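Local coordinates for kelch-like protein 7 (Homo sapiens, PDB 3II7) that serves as the substrate-specific adapter of a CUL3-RBX1 E3 ubiquitin ligase, the chain here being its Kelch-repeat beta-propeller domain, at residues 20-26 against 38-44; 85-89 against 127-131; 133-137 against 179-183. All blocks are in the same frame, centred on the assembly; numbering follows the deposited sequence. Where two conformers were deposited one is given.

Contact 1 (20-26 against 38-44); sequences GSQPQSC and DIRCPFE. With EDO (1,2-ethanediol), chain B; EDO (1,2-ethanediol), chain M; EDO (1,2-ethanediol), chain D.
A single 1,2-ethanediol, probably from the crystallisation liquor, lies between C26 and C41 and is hydrogen-bonded to both segments. Its O1 donates to I39 O at 2.7 Å and takes a weak bond from C26 N, while its O2 accepts from C41 N at 3.0 Å with an N-H...O angle of 171°. The site lies in the first Kelch repeat of the propeller, where the loop 20-26, turning through a type II beta turn from Q22 to S25, packs on the loop leaving strand 35-38. The direct backbone tie across the pair is I39 N to C26 O, 2.9 Å and nearly straight at 174°. Farther along the pair, the two cysteines pack side by side without a disulfide: SG of C26 rests on CB of C41 at 3.6 Å. C41 sends its SG anti to the backbone N (chi1 179°), where it accepts a hydrogen bond from F43 N. At the far end G20 has backbone angles that call for glycine, and S21 carries its CB against the C41 carbonyl. D38 pairs chiefly with R27 through OD1, and that same OD1 lies 3.4 Å from CG of Q24.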
ATOM      1  N   GLY A  20     -14.001   3.229   6.271  1.00  8.67           N
ATOM      2  CA  GLY A  20     -15.381   2.801   6.492  1.00 10.04           C
ATOM      3  C   GLY A  20     -16.382   3.917   6.363  1.00 11.69           C
ATOM      4  O   GLY A  20     -16.148   4.900   5.663  1.00 11.70           O
ATOM      5  N   SER A  21     -17.519   3.751   7.033  1.00 10.09           N
ATOM      6  CA  SER A  21     -18.663   4.637   6.846  1.00  7.60           C
ATOM      7  C   SER A  21     -19.009   5.507   8.060  1.00 12.05           C
ATOM      8  O   SER A  21     -19.965   6.278   7.993  1.00 15.05           O
ATOM      9  CB  SER A  21     -19.889   3.817   6.437  1.00  9.83           C
ATOM     10  OG  SER A  21     -20.204   2.864   7.445  1.00 12.68           O
ATOM     11  N   GLN A  22     -18.254   5.390   9.156  1.00  9.92           N
ATOM     12  CA  GLN A  22     -18.462   6.259  10.330  0.50 14.77           C
ATOM     13  C   GLN A  22     -18.004   7.673  10.029  1.00 15.28           C
ATOM     14  O   GLN A  22     -17.111   7.890   9.178  1.00  9.30           O
ATOM     15  CB  GLN A  22     -17.713   5.752  11.576  0.50 16.10           C
ATOM     16  CG  GLN A  22     -18.537   4.876  12.497  0.50 28.16           C
ATOM     17  CD  GLN A  22     -18.898   3.574  11.859  0.50 31.93           C
ATOM     18  OE1 GLN A  22     -18.411   3.260  10.779  0.50 43.54           O
ATOM     19  NE2 GLN A  22     -19.764   2.802  12.514  0.50 37.88           N
ATOM     20  N   PRO A  23     -18.588   8.661  10.731  1.00 14.75           N
ATOM     21  CA  PRO A  23     -18.110  10.020  10.483  1.00 12.83           C
ATOM     22  C   PRO A  23     -16.590  10.181  10.672  1.00 11.41           C
ATOM     23  O   PRO A  23     -15.991   9.616  11.613  1.00 10.00           O
ATOM     24  CB  PRO A  23     -18.889  10.861  11.512  1.00 14.56           C
ATOM     25  CG  PRO A  23     -20.161  10.135  11.683  1.00 16.69           C
ATOM     26  CD  PRO A  23     -19.797   8.651  11.580  1.00 15.89           C
ATOM     27  N   GLN A  24     -15.989  10.932   9.751  1.00  9.26           N
ATOM     28  CA  GLN A  24     -14.558  11.228   9.742  1.00  8.56           C
ATOM     29  C   GLN A  24     -13.678   9.997   9.528  1.00  8.94           C
ATOM     30  O   GLN A  24     -12.466  10.068   9.730  1.00  9.40           O
ATOM     31  CB  GLN A  24     -14.128  12.009  11.006  1.00  8.56           C
ATOM     32  CG  GLN A  24     -14.669  13.432  11.087  1.00 13.61           C
ATOM     33  CD  GLN A  24     -16.129  13.513  11.490  1.00 15.07           C
ATOM     34  OE1 GLN A  24     -16.943  14.100  10.780  1.00 21.63           O
ATOM     35  NE2 GLN A  24     -16.466  12.938  12.649  1.00 15.14           N
ATOM     36  N   SER A  25     -14.259   8.890   9.065  1.00  7.79           N
ATOM     37  CA  SER A  25     -13.486   7.660   8.879  0.50  7.13           C
ATOM     38  C   SER A  25     -12.871   7.542   7.477  1.00  7.38           C
ATOM     39  O   SER A  25     -12.048   6.654   7.238  1.00  7.97           O
ATOM     40  CB  SER A  25     -14.327   6.436   9.194  0.50  6.38           C
ATOM     41  OG  SER A  25     -15.289   6.211   8.193  0.50  7.25           O
ATOM     42  N   CYS A  26     -13.253   8.443   6.559  1.00  7.35           N
ATOM     43  CA  CYS A  26     -12.525   8.592   5.274  1.00  6.13           C
ATOM     44  C   CYS A  26     -12.200  10.064   5.097  1.00  5.06           C
ATOM     45  O   CYS A  26     -13.071  10.905   5.289  1.00  6.21           O
ATOM     46  CB  CYS A  26     -13.339   8.097   4.084  1.00  7.42           C
ATOM     47  SG  CYS A  26     -13.816   6.391   4.115  1.00  7.34           S
ATOM     48  N   ASP A  38     -13.038  15.676   5.192  1.00  8.71           N
ATOM     49  CA  ASP A  38     -13.915  14.497   5.081  1.00  6.68           C
ATOM     50  C   ASP A  38     -14.274  14.072   3.642  1.00  7.08           C
ATOM     51  O   ASP A  38     -14.525  14.904   2.778  1.00  8.87           O
ATOM     52  CB  ASP A  38     -15.208  14.726   5.863  1.00  6.76           C
ATOM     53  CG  ASP A  38     -14.995  14.819   7.374  1.00 13.71           C
ATOM     54  OD1 ASP A  38     -13.911  14.471   7.890  1.00 12.01           O
ATOM     55  OD2 ASP A  38     -15.958  15.244   8.044  1.00 14.21           O
ATOM     56  N   ILE A  39     -14.263  12.755   3.416  1.00  5.70           N
ATOM     57  CA  ILE A  39     -14.807  12.110   2.221  1.00  4.82           C
ATOM     58  C   ILE A  39     -16.004  11.285   2.672  1.00  4.71           C
ATOM     59  O   ILE A  39     -15.857  10.395   3.516  1.00  7.55           O
ATOM     60  CB  ILE A  39     -13.780  11.146   1.587  1.00  6.29           C
ATOM     61  CG1 ILE A  39     -12.498  11.886   1.180  1.00 10.87           C
ATOM     62  CG2 ILE A  39     -14.370  10.427   0.375  1.00  8.01           C
ATOM     63  CD1 ILE A  39     -11.338  10.954   0.812  1.00  7.22           C
ATOM     64  N   ARG A  40     -17.178  11.555   2.110  1.00  4.75           N
ATOM     65  CA  ARG A  40     -18.349  10.741   2.396  1.00  4.86           C
ATOM     66  C   ARG A  40     -18.211   9.375   1.731  1.00  4.12           C
ATOM     67  O   ARG A  40     -17.886   9.296   0.550  1.00  5.52           O
ATOM     68  CB  ARG A  40     -19.631  11.438   1.939  1.00  5.84           C
ATOM     69  CG  ARG A  40     -19.942  12.700   2.747  1.00 12.17           C
ATOM     70  CD  ARG A  40     -21.133  13.434   2.192  1.00 15.11           C
ATOM     71  NE  ARG A  40     -20.842  13.926   0.839  1.00 10.15           N
ATOM     72  CZ  ARG A  40     -21.741  14.364  -0.038  1.00 21.69           C
ATOM     73  NH1 ARG A  40     -23.047  14.408   0.258  1.00 20.27           N
ATOM     74  NH2 ARG A  40     -21.323  14.750  -1.239  1.00 14.95           N
ATOM     75  N   CYS A  41     -18.426   8.312   2.514  1.00  3.28           N
ATOM     76  CA  CYS A  41     -18.322   6.920   2.046  1.00  5.28           C
ATOM     77  C   CYS A  41     -19.489   6.138   2.592  1.00  7.68           C
ATOM     78  O   CYS A  41     -19.645   6.054   3.806  1.00  9.76           O
ATOM     79  CB  CYS A  41     -17.061   6.277   2.551  1.00  9.75           C
ATOM     80  SG  CYS A  41     -16.827   4.548   2.081  1.00  7.84           S
ATOM     81  N   PRO A  42     -20.296   5.544   1.712  1.00  7.17           N
ATOM     82  CA  PRO A  42     -21.475   4.807   2.150  1.00  7.20           C
ATOM     83  C   PRO A  42     -21.235   3.286   2.330  1.00  6.01           C
ATOM     84  O   PRO A  42     -22.186   2.529   2.497  1.00  6.58           O
ATOM     85  CB  PRO A  42     -22.425   5.043   0.998  1.00  4.34           C
ATOM     86  CG  PRO A  42     -21.537   4.959  -0.193  1.00  8.17           C
ATOM     87  CD  PRO A  42     -20.229   5.586   0.238  1.00  8.10           C
ATOM     88  N   PHE A  43     -19.974   2.870   2.329  1.00  5.75           N
ATOM     89  CA  PHE A  43     -19.599   1.444   2.497  1.00  6.43           C
ATOM     90  C   PHE A  43     -18.879   1.217   3.798  1.00  8.49           C
ATOM     91  O   PHE A  43     -18.017   2.020   4.201  1.00  8.47           O
ATOM     92  CB  PHE A  43     -18.708   0.988   1.345  1.00  7.83           C
ATOM     93  CG  PHE A  43     -19.358   1.133  -0.006  1.00  4.72           C
ATOM     94  CD1 PHE A  43     -20.455   0.357  -0.343  1.00  8.70           C
ATOM     95  CD2 PHE A  43     -18.876   2.037  -0.936  1.00  7.43           C
ATOM     96  CE1 PHE A  43     -21.064   0.496  -1.572  1.00  8.07           C
ATOM     97  CE2 PHE A  43     -19.485   2.178  -2.171  1.00 12.47           C
ATOM     98  CZ  PHE A  43     -20.583   1.401  -2.482  1.00  9.52           C
ATOM     99  N   GLU A  44     -19.221   0.105   4.446  1.00  7.98           N
ATOM    100  CA  GLU A  44     -18.618  -0.276   5.709  1.00  8.24           C
ATOM    101  C   GLU A  44     -17.162  -0.697   5.508  1.00  6.98           C
ATOM    102  O   GLU A  44     -16.762  -1.081   4.401  1.00  7.33           O
ATOM    103  CB  GLU A  44     -19.409  -1.408   6.335  1.00  9.65           C
ATOM    104  CG  GLU A  44     -20.788  -0.982   6.783  1.00 22.35           C
ATOM    105  CD  GLU A  44     -21.450  -2.000   7.688  1.00 28.07           C
ATOM    106  OE1 GLU A  44     -21.162  -3.212   7.548  1.00 49.61           O
ATOM    107  OE2 GLU A  44     -22.257  -1.583   8.545  1.00 54.64           O
TER
HETATM  108  C1  EDO B 951     -16.583   8.501   5.914  1.00 28.08           C
HETATM  109  O1  EDO B 951     -15.967   9.787   6.175  1.00 16.83           O
HETATM  110  C2  EDO B 951     -18.034   8.476   6.378  1.00 27.05           C
HETATM  111  O2  EDO B 951     -18.939   9.037   5.421  1.00 19.87           O
HETATM  112  C1  EDO M 962     -19.242   0.314  10.505  1.00 35.45           C
HETATM  113  O1  EDO M 962     -20.084   1.340   9.980  1.00 37.75           O
HETATM  114  C2  EDO M 962     -17.772   0.572  10.144  1.00 18.46           C
HETATM  115  O2  EDO M 962     -17.646   1.174   8.861  1.00 17.55           O
HETATM  116  C1  EDO D 953     -19.145  13.122   7.593  1.00 41.55           C
HETATM  117  O1  EDO D 953     -19.758  12.237   8.549  1.00 47.10           O
HETATM  118  C2  EDO D 953     -18.198  12.338   6.698  1.00 33.98           C
HETATM  119  O2  EDO D 953     -17.059  11.900   7.457  1.00 23.29           O

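Contact 2 (85-89 against 127-131); sequences KLGPP and TESWH. With EDO (1,2-ethanediol), chain R.
Neighbouring blades of the Kelch propeller meet here: the end of strand 81-86, in Kelch 2, and the proline-containing segment after it run beside the start of strand 129-133 in Kelch 3, the end-to-end directions only 16° apart. W130 carries the contact. Its NE1 donates to L86 O at 2.9 Å with an N-H...O angle of 159°, and the acceptor lies near the indole plane. One face of the same ring is covered by the chain that follows: P88 CA stands 3.8 Å from the six-membered ring centroid, almost on its normal, and P89 CD sits 3.9 Å from the five-membered centroid, both CH-pi contacts. With an alanine at W130, L86 O is likely to lose its indole donor and a gap to open against P88 and P89. At the other end of the pair, K85, bent at chi2 (-73°), brings NZ to 3.9 Å from E128 OE2, a long salt bridge. A water bridges them, accepting from K85 NZ at 3.0 Å and donating to E128 OE1 at 2.8 Å. The indole thus binds by two chemistries, its N-H at the edge and its pi face against proline C-H groups, whereas the long charge pair is completed through a water.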
ATOM      1  N   LYS A  85     -18.060  -2.241  -9.256  1.00  9.75           N
ATOM      2  CA  LYS A  85     -17.807  -3.219 -10.312  1.00 11.69           C
ATOM      3  C   LYS A  85     -17.522  -4.564  -9.659  1.00 12.17           C
ATOM      4  O   LYS A  85     -17.505  -4.654  -8.465  1.00 12.06           O
ATOM      5  CB  LYS A  85     -16.606  -2.766 -11.127  1.00 11.78           C
ATOM      6  CG  LYS A  85     -16.832  -1.465 -11.845  1.00 12.51           C
ATOM      7  CD  LYS A  85     -17.772  -1.682 -13.032  1.00 15.97           C
ATOM      8  CE  LYS A  85     -18.249  -0.386 -13.623  1.00 31.50           C
ATOM      9  NZ  LYS A  85     -19.431  -0.645 -14.482  1.00 20.81           N
ATOM     10  N   LEU A  86     -17.354  -5.624 -10.455  1.00 14.82           N
ATOM     11  CA  LEU A  86     -17.007  -6.907  -9.870  1.00 14.99           C
ATOM     12  C   LEU A  86     -15.506  -6.920  -9.658  1.00 10.59           C
ATOM     13  O   LEU A  86     -14.761  -6.358 -10.446  1.00 15.01           O
ATOM     14  CB  LEU A  86     -17.540  -8.086 -10.704  1.00 19.88           C
ATOM     15  CG  LEU A  86     -19.068  -8.298 -10.536  1.00 27.12           C
ATOM     16  CD1 LEU A  86     -19.597  -9.421 -11.469  1.00 17.92           C
ATOM     17  CD2 LEU A  86     -19.469  -8.588  -9.058  1.00 20.74           C
ATOM     18  N   GLY A  87     -15.089  -7.463  -8.522  1.00 11.63           N
ATOM     19  CA  GLY A  87     -13.742  -7.305  -8.026  1.00 20.43           C
ATOM     20  C   GLY A  87     -12.859  -8.374  -8.546  1.00 25.05           C
ATOM     21  O   GLY A  87     -13.177  -8.981  -9.579  1.00 24.63           O
ATOM     22  N   PRO A  88     -11.731  -8.645  -7.830  1.00 18.12           N
ATOM     23  CA  PRO A  88     -10.866  -9.604  -8.418  1.00 17.00           C
ATOM     24  C   PRO A  88     -11.577 -10.943  -8.522  1.00 12.46           C
ATOM     25  O   PRO A  88     -12.365 -11.287  -7.631  1.00 10.97           O
ATOM     26  CB  PRO A  88      -9.660  -9.653  -7.448  1.00 13.95           C
ATOM     27  CG  PRO A  88     -10.228  -9.356  -6.124  1.00 20.49           C
ATOM     28  CD  PRO A  88     -11.431  -8.415  -6.403  1.00 21.02           C
ATOM     29  N   PRO A  89     -11.314 -11.681  -9.604  1.00 12.26           N
ATOM     30  CA  PRO A  89     -11.867 -13.004  -9.805  1.00 13.41           C
ATOM     31  C   PRO A  89     -11.671 -13.917  -8.598  1.00 10.90           C
ATOM     32  O   PRO A  89     -12.531 -14.743  -8.330  1.00 11.68           O
ATOM     33  CB  PRO A  89     -11.098 -13.524 -11.019  1.00 19.16           C
ATOM     34  CG  PRO A  89     -10.744 -12.308 -11.793  1.00 20.41           C
ATOM     35  CD  PRO A  89     -10.551 -11.219 -10.789  1.00 14.44           C
ATOM     36  N   THR A 127     -11.420  -1.566 -20.950  1.00 13.29           N
ATOM     37  CA  THR A 127     -12.365  -2.640 -21.322  1.00 11.92           C
ATOM     38  C   THR A 127     -13.208  -3.171 -20.143  1.00 13.72           C
ATOM     39  O   THR A 127     -14.139  -3.938 -20.353  1.00 13.18           O
ATOM     40  CB  THR A 127     -11.629  -3.823 -21.960  1.00 14.83           C
ATOM     41  OG1 THR A 127     -10.646  -4.315 -21.045  1.00 13.54           O
ATOM     42  CG2 THR A 127     -10.936  -3.398 -23.253  1.00 19.68           C
ATOM     43  N   GLU A 128     -12.859  -2.776 -18.914  1.00 12.41           N
ATOM     44  CA  GLU A 128     -13.576  -3.199 -17.704  1.00 13.13           C
ATOM     45  C   GLU A 128     -13.614  -4.726 -17.585  1.00 12.61           C
ATOM     46  O   GLU A 128     -14.637  -5.320 -17.269  1.00 15.07           O
ATOM     47  CB  GLU A 128     -14.984  -2.580 -17.657  1.00 14.93           C
ATOM     48  CG  GLU A 128     -14.949  -1.049 -17.646  1.00 20.05           C
ATOM     49  CD  GLU A 128     -16.288  -0.406 -17.298  1.00 23.72           C
ATOM     50  OE1 GLU A 128     -17.317  -0.825 -17.863  1.00 28.24           O
ATOM     51  OE2 GLU A 128     -16.301   0.535 -16.473  1.00 32.37           O
ATOM     52  N   SER A 129     -12.461  -5.345 -17.816  1.00 11.68           N
ATOM     53  CA  SER A 129     -12.341  -6.780 -17.745  1.00  9.17           C
ATOM     54  C   SER A 129     -11.126  -7.198 -16.931  1.00  6.71           C
ATOM     55  O   SER A 129     -10.103  -6.489 -16.882  1.00  7.75           O
ATOM     56  CB  SER A 129     -12.244  -7.351 -19.154  1.00 10.05           C
ATOM     57  OG  SER A 129     -11.193  -6.751 -19.870  1.00 14.48           O
ATOM     58  N   TRP A 130     -11.243  -8.370 -16.300  1.00  7.27           N
ATOM     59  CA  TRP A 130     -10.188  -8.942 -15.498  1.00  6.45           C
ATOM     60  C   TRP A 130      -9.424 -10.017 -16.256  1.00  8.16           C
ATOM     61  O   TRP A 130     -10.010 -10.772 -17.038  1.00  9.29           O
ATOM     62  CB  TRP A 130     -10.769  -9.561 -14.227  1.00  6.52           C
ATOM     63  CG  TRP A 130     -11.150  -8.569 -13.177  1.00  9.32           C
ATOM     64  CD1 TRP A 130     -12.412  -8.060 -12.925  1.00  9.48           C
ATOM     65  CD2 TRP A 130     -10.286  -7.997 -12.202  1.00  6.94           C
ATOM     66  NE1 TRP A 130     -12.366  -7.194 -11.852  1.00  9.94           N
ATOM     67  CE2 TRP A 130     -11.073  -7.133 -11.391  1.00  7.79           C
ATOM     68  CE3 TRP A 130      -8.919  -8.119 -11.924  1.00  7.47           C
ATOM     69  CZ2 TRP A 130     -10.522  -6.398 -10.334  1.00  8.66           C
ATOM     70  CZ3 TRP A 130      -8.383  -7.386 -10.878  1.00  7.57           C
ATOM     71  CH2 TRP A 130      -9.181  -6.526 -10.105  1.00  8.09           C
ATOM     72  N   HIS A 131      -8.116 -10.100 -15.982  1.00  8.30           N
ATOM     73  CA  HIS A 131      -7.210 -10.996 -16.675  1.00  5.95           C
ATOM     74  C   HIS A 131      -6.197 -11.574 -15.690  1.00  7.56           C
ATOM     75  O   HIS A 131      -5.617 -10.840 -14.887  1.00 10.69           O
ATOM     76  CB  HIS A 131      -6.487 -10.232 -17.802  1.00 12.37           C
ATOM     77  CG  HIS A 131      -7.422  -9.572 -18.772  1.00 14.66           C
ATOM     78  ND1 HIS A 131      -7.942 -10.229 -19.866  1.00 14.82           N
ATOM     79  CD2 HIS A 131      -7.973  -8.334 -18.782  1.00 14.78           C
ATOM     80  CE1 HIS A 131      -8.758  -9.422 -20.516  1.00 18.87           C
ATOM     81  NE2 HIS A 131      -8.790  -8.264 -19.883  1.00 16.76           N
TER
HETATM   82  C1  EDO R 965     -16.596  -5.384 -14.066  1.00 27.32           C
HETATM   83  O1  EDO R 965     -17.742  -5.327 -13.194  1.00 24.13           O
HETATM   84  C2  EDO R 965     -15.930  -6.764 -13.961  1.00 37.69           C
HETATM   85  O2  EDO R 965     -16.806  -7.815 -14.417  1.00 43.45           O
HETATM   86  O   HOH W   1     -18.908  -2.687 -16.565  1.00 33.67           O

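Contact 3 (133-137 against 179-183); sequences KPSML and ETWTE. With EDO (1,2-ethanediol), chain T.
Segment 133-137 runs beside 179-183 with end-to-end directions 14° apart, P134 facing E179 and M136 facing W181, their CA atoms more than 6 Å from each other, so side chains rather than paired backbones fill the interval. W181 reaches across with its indole. NE1 donates to P134 O at 2.8 Å; the oxygen lies in the ring plane, yet the N-H comes to it from above the carbonyl plane. M136 covers one face: its CA is 3.8 Å from the five-membered ring centroid, 8° off the normal, and its CG lies 3.6 Å from CZ2. Beyond CG the methionine chain leads on, and SD approaches the six-membered ring obliquely, 4.9 Å from its centroid, a Met-aromatic contact. L137 slides past the tryptophan in the opposite direction, CG against CB of W181. F120 meets the W181 ring edge-to-face, and Y174 meets it with planes at about 45°. At the other end K133, curled at chi2 and chi3, brings NZ to E179 OE2 at 2.8 Å in a salt bridge, from above the carboxylate plane. P134 CG lies 3.3 Å from E179 O. This joins Kelch 3 to Kelch 4: the outermost strand of one propeller blade sends its tryptophan under the loop that leaves the blade before it.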
ATOM      1  N   LYS A 133      -2.602 -12.937 -14.890  1.00  5.42           N
ATOM      2  CA  LYS A 133      -1.260 -12.697 -15.404  1.00  5.42           C
ATOM      3  C   LYS A 133      -0.284 -13.655 -14.750  1.00  5.60           C
ATOM      4  O   LYS A 133      -0.643 -14.343 -13.773  1.00  6.39           O
ATOM      5  CB  LYS A 133      -0.809 -11.246 -15.149  1.00  7.58           C
ATOM      6  CG  LYS A 133      -1.747 -10.167 -15.652  1.00 10.75           C
ATOM      7  CD  LYS A 133      -2.250 -10.341 -17.066  1.00 28.00           C
ATOM      8  CE  LYS A 133      -1.209 -10.147 -18.100  1.00 18.38           C
ATOM      9  NZ  LYS A 133      -1.855  -9.775 -19.469  1.00 17.63           N
ATOM     10  N   PRO A 134       0.970 -13.713 -15.274  1.00  6.41           N
ATOM     11  CA  PRO A 134       1.942 -14.616 -14.670  1.00  6.48           C
ATOM     12  C   PRO A 134       2.098 -14.410 -13.171  1.00  6.20           C
ATOM     13  O   PRO A 134       2.160 -13.284 -12.675  1.00  5.27           O
ATOM     14  CB  PRO A 134       3.234 -14.289 -15.429  1.00  5.81           C
ATOM     15  CG  PRO A 134       2.749 -13.991 -16.771  1.00  8.93           C
ATOM     16  CD  PRO A 134       1.511 -13.143 -16.522  1.00  7.12           C
ATOM     17  N   SER A 135       2.162 -15.514 -12.464  1.00  4.43           N
ATOM     18  CA  SER A 135       2.227 -15.502 -11.015  1.00  5.72           C
ATOM     19  C   SER A 135       3.579 -15.019 -10.502  1.00  6.07           C
ATOM     20  O   SER A 135       4.622 -15.230 -11.151  1.00  5.17           O
ATOM     21  CB  SER A 135       2.001 -16.906 -10.486  1.00  8.18           C
ATOM     22  OG  SER A 135       0.639 -17.280 -10.661  1.00  9.34           O
ATOM     23  N   MET A 136       3.576 -14.433  -9.308  1.00  4.57           N
ATOM     24  CA  MET A 136       4.831 -14.105  -8.625  1.00  4.22           C
ATOM     25  C   MET A 136       5.678 -15.339  -8.404  1.00  5.49           C
ATOM     26  O   MET A 136       5.177 -16.475  -8.337  1.00  6.38           O
ATOM     27  CB  MET A 136       4.583 -13.436  -7.260  1.00  3.70           C
ATOM     28  CG  MET A 136       3.884 -12.124  -7.337  1.00  8.15           C
ATOM     29  SD  MET A 136       3.606 -11.329  -5.750  1.00  6.72           S
ATOM     30  CE  MET A 136       2.492 -12.514  -4.916  1.00  7.78           C
ATOM     31  N   LEU A 137       6.969 -15.094  -8.265  1.00  5.31           N
ATOM     32  CA  LEU A 137       7.955 -16.159  -7.980  1.00  4.38           C
ATOM     33  C   LEU A 137       7.796 -16.733  -6.552  1.00  5.13           C
ATOM     34  O   LEU A 137       8.047 -17.926  -6.326  1.00  6.18           O
ATOM     35  CB  LEU A 137       9.378 -15.623  -8.180  1.00  5.82           C
ATOM     36  CG  LEU A 137       9.711 -15.204  -9.643  1.00  7.67           C
ATOM     37  CD1 LEU A 137      11.005 -14.441  -9.719  1.00  7.87           C
ATOM     38  CD2 LEU A 137       9.802 -16.432 -10.537  1.00 16.28           C
ATOM     39  N   GLU A 179       5.895  -9.526 -19.551  1.00  5.46           N
ATOM     40  CA  GLU A 179       5.083 -10.399 -18.685  1.00  7.61           C
ATOM     41  C   GLU A 179       5.941 -11.388 -17.917  1.00  5.91           C
ATOM     42  O   GLU A 179       5.584 -12.568 -17.730  1.00  6.87           O
ATOM     43  CB  GLU A 179       3.951 -11.073 -19.481  1.00  9.83           C
ATOM     44  CG  GLU A 179       2.963 -10.043 -20.050  1.00 10.09           C
ATOM     45  CD  GLU A 179       1.582 -10.604 -20.399  1.00 15.69           C
ATOM     46  OE1 GLU A 179       1.401 -11.840 -20.413  1.00 21.57           O
ATOM     47  OE2 GLU A 179       0.681  -9.771 -20.678  1.00 13.31           O
ATOM     48  N   THR A 180       7.068 -10.884 -17.418  1.00  3.77           N
ATOM     49  CA  THR A 180       7.991 -11.689 -16.649  1.00  2.42           C
ATOM     50  C   THR A 180       8.267 -11.087 -15.263  1.00  2.25           C
ATOM     51  O   THR A 180       8.454  -9.866 -15.143  1.00  3.41           O
ATOM     52  CB  THR A 180       9.330 -11.779 -17.366  1.00  6.82           C
ATOM     53  OG1 THR A 180       9.135 -12.195 -18.748  1.00  6.57           O
ATOM     54  CG2 THR A 180      10.271 -12.754 -16.632  1.00  9.66           C
ATOM     55  N   TRP A 181       8.318 -11.961 -14.250  1.00  4.95           N
ATOM     56  CA  TRP A 181       8.833 -11.629 -12.913  1.00  2.43           C
ATOM     57  C   TRP A 181      10.324 -11.928 -12.829  1.00  3.23           C
ATOM     58  O   TRP A 181      10.792 -13.011 -13.283  1.00  4.67           O
ATOM     59  CB  TRP A 181       8.073 -12.412 -11.821  1.00  3.43           C
ATOM     60  CG  TRP A 181       6.639 -11.955 -11.599  1.00  2.03           C
ATOM     61  CD1 TRP A 181       5.511 -12.515 -12.118  1.00  3.22           C
ATOM     62  CD2 TRP A 181       6.196 -10.894 -10.753  1.00  2.18           C
ATOM     63  NE1 TRP A 181       4.401 -11.874 -11.656  1.00  3.65           N
ATOM     64  CE2 TRP A 181       4.784 -10.845 -10.846  1.00  2.19           C
ATOM     65  CE3 TRP A 181       6.861  -9.928  -9.941  1.00  4.88           C
ATOM     66  CZ2 TRP A 181       4.013  -9.894 -10.151  1.00  5.39           C
ATOM     67  CZ3 TRP A 181       6.096  -8.985  -9.256  1.00  5.86           C
ATOM     68  CH2 TRP A 181       4.675  -8.986  -9.361  1.00  6.78           C
ATOM     69  N   THR A 182      11.071 -10.979 -12.281  1.00  3.88           N
ATOM     70  CA  THR A 182      12.515 -11.117 -12.043  1.00  4.60           C
ATOM     71  C   THR A 182      12.840 -10.915 -10.559  1.00  4.49           C
ATOM     72  O   THR A 182      12.410  -9.896  -9.951  1.00  4.31           O
ATOM     73  CB  THR A 182      13.283 -10.117 -12.878  1.00  3.89           C
ATOM     74  OG1 THR A 182      13.006 -10.371 -14.265  1.00  7.76           O
ATOM     75  CG2 THR A 182      14.820 -10.237 -12.616  1.00  6.33           C
ATOM     76  N   GLU A 183      13.596 -11.855  -9.985  1.00  4.35           N
ATOM     77  CA  GLU A 183      14.083 -11.747  -8.621  1.00  6.62           C
ATOM     78  C   GLU A 183      15.137 -10.625  -8.538  1.00  5.14           C
ATOM     79  O   GLU A 183      16.075 -10.576  -9.352  1.00  6.45           O
ATOM     80  CB  GLU A 183      14.687 -13.085  -8.139  1.00  7.79           C
ATOM     81  CG  GLU A 183      14.847 -13.155  -6.611  1.00 13.84           C
ATOM     82  CD  GLU A 183      13.489 -13.346  -5.867  1.00 29.65           C
ATOM     83  OE1 GLU A 183      12.553 -13.914  -6.455  1.00 24.19           O
ATOM     84  OE2 GLU A 183      13.370 -12.935  -4.698  1.00 26.08           O
TER
HETATM   85  C1  EDO T 969       4.303 -20.922  -9.289  1.00 48.55           C
HETATM   86  O1  EDO T 969       3.158 -21.374 -10.026  1.00 58.58           O
HETATM   87  C2  EDO T 969       4.496 -19.415  -9.475  1.00 40.71           C
HETATM   88  O2  EDO T 969       5.754 -19.000  -8.919  1.00 39.68           O

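The three contacts follow one another along the chain and around the propeller, each closing before the next opens. Contact 1 stays inside Kelch 1, whereas contacts 2 and 3 join Kelch 2 to 3 and Kelch 3 to 4. Contacts 2 and 3 have centres 20 Å apart and adjoin along strand 129-133 and the loop that follows it, so that strand receives one neighbour at its start and leads at its end into the loop for the next. Contact 1 lies 24 Å from contact 2 between centres, with nearest atoms about 8 Å apart, and 36 Å from contact 3, on the opposite side of the chain's centre. Ethanediol molecules, probably from the crystallisation liquor, occur at all three.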